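Glycerophosphodiester phosphodiesterase (Thermotoga maritima, PDB 1O1Z) belongs to the glycerophosphodiester phosphodiesterase family, whose members are built on a TIM-barrel fold. Local coordinates at residues 148-153 against 164-169. Sequence-based numbering, arbitrary orientation.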
loop_
_atom_site.group_PDB
_atom_site.type_symbol
_atom_site.label_atom_id
_atom_site.label_comp_id
_atom_site.label_asym_id
_atom_site.label_seq_id
_atom_site.Cartn_x
_atom_site.Cartn_y
_atom_site.Cartn_z
ATOM N N TYR A 148 6.732 6.967 -5.515
ATOM C CA TYR A 148 5.823 7.132 -4.426
ATOM C C TYR A 148 4.472 7.536 -4.888
ATOM O O TYR A 148 4.295 8.084 -5.982
ATOM C CB TYR A 148 6.340 8.066 -3.360
ATOM C CG TYR A 148 6.552 9.511 -3.710
ATOM C CD1 TYR A 148 5.488 10.422 -3.730
ATOM C CD2 TYR A 148 7.833 10.010 -3.856
ATOM C CE1 TYR A 148 5.716 11.786 -3.964
ATOM C CE2 TYR A 148 8.069 11.364 -4.050
ATOM C CZ TYR A 148 6.995 12.252 -4.103
ATOM O OH TYR A 148 7.271 13.585 -4.288
ATOM N N GLY A 149 3.525 7.210 -4.007
ATOM C CA GLY A 149 2.146 7.430 -4.250
ATOM C C GLY A 149 1.499 8.121 -3.072
ATOM O O GLY A 149 1.648 7.732 -1.907
ATOM N N TYR A 150 0.750 9.159 -3.384
ATOM C CA TYR A 150 -0.010 9.850 -2.362
ATOM C C TYR A 150 -1.253 9.040 -2.020
ATOM O O TYR A 150 -2.043 8.752 -2.907
ATOM C CB TYR A 150 -0.485 11.190 -2.891
ATOM C CG TYR A 150 0.568 12.243 -3.183
ATOM C CD1 TYR A 150 1.786 12.292 -2.504
ATOM C CD2 TYR A 150 0.278 13.261 -4.084
ATOM C CE1 TYR A 150 2.682 13.350 -2.725
ATOM C CE2 TYR A 150 1.161 14.279 -4.315
ATOM C CZ TYR A 150 2.363 14.300 -3.663
ATOM O OH TYR A 150 3.258 15.337 -3.918
ATOM N N LEU A 151 -1.474 8.752 -0.736
ATOM C CA LEU A 151 -2.741 8.215 -0.271
ATOM C C LEU A 151 -3.615 9.386 0.060
ATOM O O LEU A 151 -3.210 10.252 0.829
ATOM C CB LEU A 151 -2.553 7.328 0.955
ATOM C CG LEU A 151 -2.125 5.920 0.598
ATOM C CD1 LEU A 151 -1.411 5.211 1.759
ATOM C CD2 LEU A 151 -3.391 5.142 0.207
ATOM N N ILE A 152 -4.820 9.390 -0.482
ATOM C CA ILE A 152 -5.730 10.512 -0.318
ATOM C C ILE A 152 -6.854 10.178 0.647
ATOM O O ILE A 152 -7.494 9.140 0.505
ATOM C CB ILE A 152 -6.281 10.892 -1.710
ATOM C CG1 ILE A 152 -5.149 11.193 -2.707
ATOM C CG2 ILE A 152 -7.263 12.038 -1.588
ATOM C CD1 ILE A 152 -5.627 11.330 -4.135
ATOM N N ASP A 153 -7.078 11.055 1.623
ATOM C CA ASP A 153 -8.216 10.937 2.537
ATOM C C ASP A 153 -9.022 12.236 2.471
ATOM O O ASP A 153 -8.759 13.089 1.607
ATOM C CB ASP A 153 -7.764 10.534 3.963
ATOM C CG ASP A 153 -6.938 11.604 4.683
ATOM O OD1 ASP A 153 -7.048 12.797 4.351
ATOM O OD2 ASP A 153 -6.156 11.332 5.625
ATOM N N VAL A 164 -4.147 19.592 -7.099
ATOM C CA VAL A 164 -3.689 19.621 -8.483
ATOM C C VAL A 164 -2.333 20.317 -8.600
ATOM O O VAL A 164 -1.441 19.842 -9.286
ATOM C CB VAL A 164 -4.744 20.287 -9.392
ATOM C CG1 VAL A 164 -4.193 20.537 -10.800
ATOM C CG2 VAL A 164 -6.028 19.447 -9.423
ATOM N N GLU A 165 -2.158 21.433 -7.885
ATOM C CA GLU A 165 -0.903 22.172 -7.887
ATOM C C GLU A 165 0.234 21.284 -7.355
ATOM O O GLU A 165 1.309 21.243 -7.912
ATOM C CB GLU A 165 -1.035 23.436 -7.038
ATOM C CG GLU A 165 -1.924 24.515 -7.631
ATOM C CD GLU A 165 -2.225 25.658 -6.657
ATOM O OE1 GLU A 165 -1.725 25.638 -5.506
ATOM O OE2 GLU A 165 -2.968 26.584 -7.052
ATOM N N ARG A 166 -0.043 20.553 -6.275
ATOM C CA ARG A 166 0.959 19.691 -5.663
ATOM C C ARG A 166 1.401 18.570 -6.586
ATOM O O ARG A 166 2.565 18.276 -6.715
ATOM C CB ARG A 166 0.391 19.092 -4.391
ATOM C CG ARG A 166 1.393 18.343 -3.586
ATOM C CD ARG A 166 0.781 17.791 -2.308
ATOM N NE ARG A 166 1.874 17.506 -1.434
ATOM C CZ ARG A 166 2.031 17.922 -0.189
ATOM N NH1 ARG A 166 1.125 18.618 0.523
ATOM N NH2 ARG A 166 3.140 17.589 0.369
ATOM N N VAL A 167 0.436 17.925 -7.218
ATOM C CA VAL A 167 0.724 16.799 -8.090
ATOM C C VAL A 167 1.544 17.280 -9.299
ATOM O O VAL A 167 2.501 16.622 -9.695
ATOM C CB VAL A 167 -0.576 16.092 -8.516
ATOM C CG1 VAL A 167 -0.308 15.034 -9.584
ATOM C CG2 VAL A 167 -1.215 15.451 -7.319
ATOM N N GLU A 168 1.177 18.421 -9.872
ATOM C CA GLU A 168 1.966 19.029 -10.962
ATOM C C GLU A 168 3.397 19.353 -10.556
ATOM O O GLU A 168 4.364 19.066 -11.279
ATOM C CB GLU A 168 1.264 20.300 -11.453
ATOM C CG GLU A 168 -0.033 20.043 -12.200
ATOM C CD GLU A 168 0.155 19.867 -13.700
ATOM O OE1 GLU A 168 -0.845 19.582 -14.393
ATOM O OE2 GLU A 168 1.294 20.022 -14.191
ATOM N N LYS A 169 3.540 19.914 -9.359
ATOM C CA LYS A 169 4.818 20.395 -8.878
ATOM C C LYS A 169 5.764 19.249 -8.507
ATOM O O LYS A 169 6.963 19.318 -8.747
ATOM C CB LYS A 169 4.584 21.339 -7.678
ATOM C CG LYS A 169 5.778 21.621 -6.856
ATOM C CD LYS A 169 5.479 22.696 -5.824
ATOM C CE LYS A 169 6.785 23.296 -5.379
ATOM N NZ LYS A 169 7.620 22.237 -4.725
#
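Tyr-150 reaches out from strand 148-151 and meets Arg-166 and Val-167 on helix 160-170. The bond from CA to CB of Tyr-150 is directed toward the helix. Its CG stands anti to the carbonyl carbon (chi1 -67°), which carries the ring toward helix 160-170. The first meeting is along one side of the ring. There the CG2 methyl of Val-167 lies at the edge, near the ring plane, 4.0 Å from CE2 of Tyr-150. CD2 of Tyr-150 is slightly farther from the same methyl. The two side chains run past each other in opposite directions.

Arg-166 takes over toward the tip. Its CD is 4.1 Å from CE2 of Tyr-150. At the end of the ring, CZ of Tyr-150 lies 3.9 Å from NE of Arg-166. The OH of Tyr-150 is 3.6 Å from both CG and NE of Arg-166. It also sits in the plane of the guanidinium, at its edge. No hydrogen bond joins the two side chains. With CG anti to the backbone N and the chain extended as far as NE, Arg-166 carries its guanidinium past the tyrosine tip. The guanidinium and ring planes are nearly perpendicular, 88° apart.

Both polar ends have their partners on helix 136-142: Tyr-150 OH makes a hydrogen bond with OD1 of Asp-140, and Arg-166 NH2 makes salt bridges with Asp-140 and Asp-137. The contact lies in the beta-alpha-beta unit of strand 148-151, helix 160-170 and strand 174-178, where Leu-175 touches both Tyr-150 and Val-167. It ties barrel strand 148-151 to the helix that follows it, and helix 136-142 adds to the same cluster through Asp-140, Leu-136 and Leu-139.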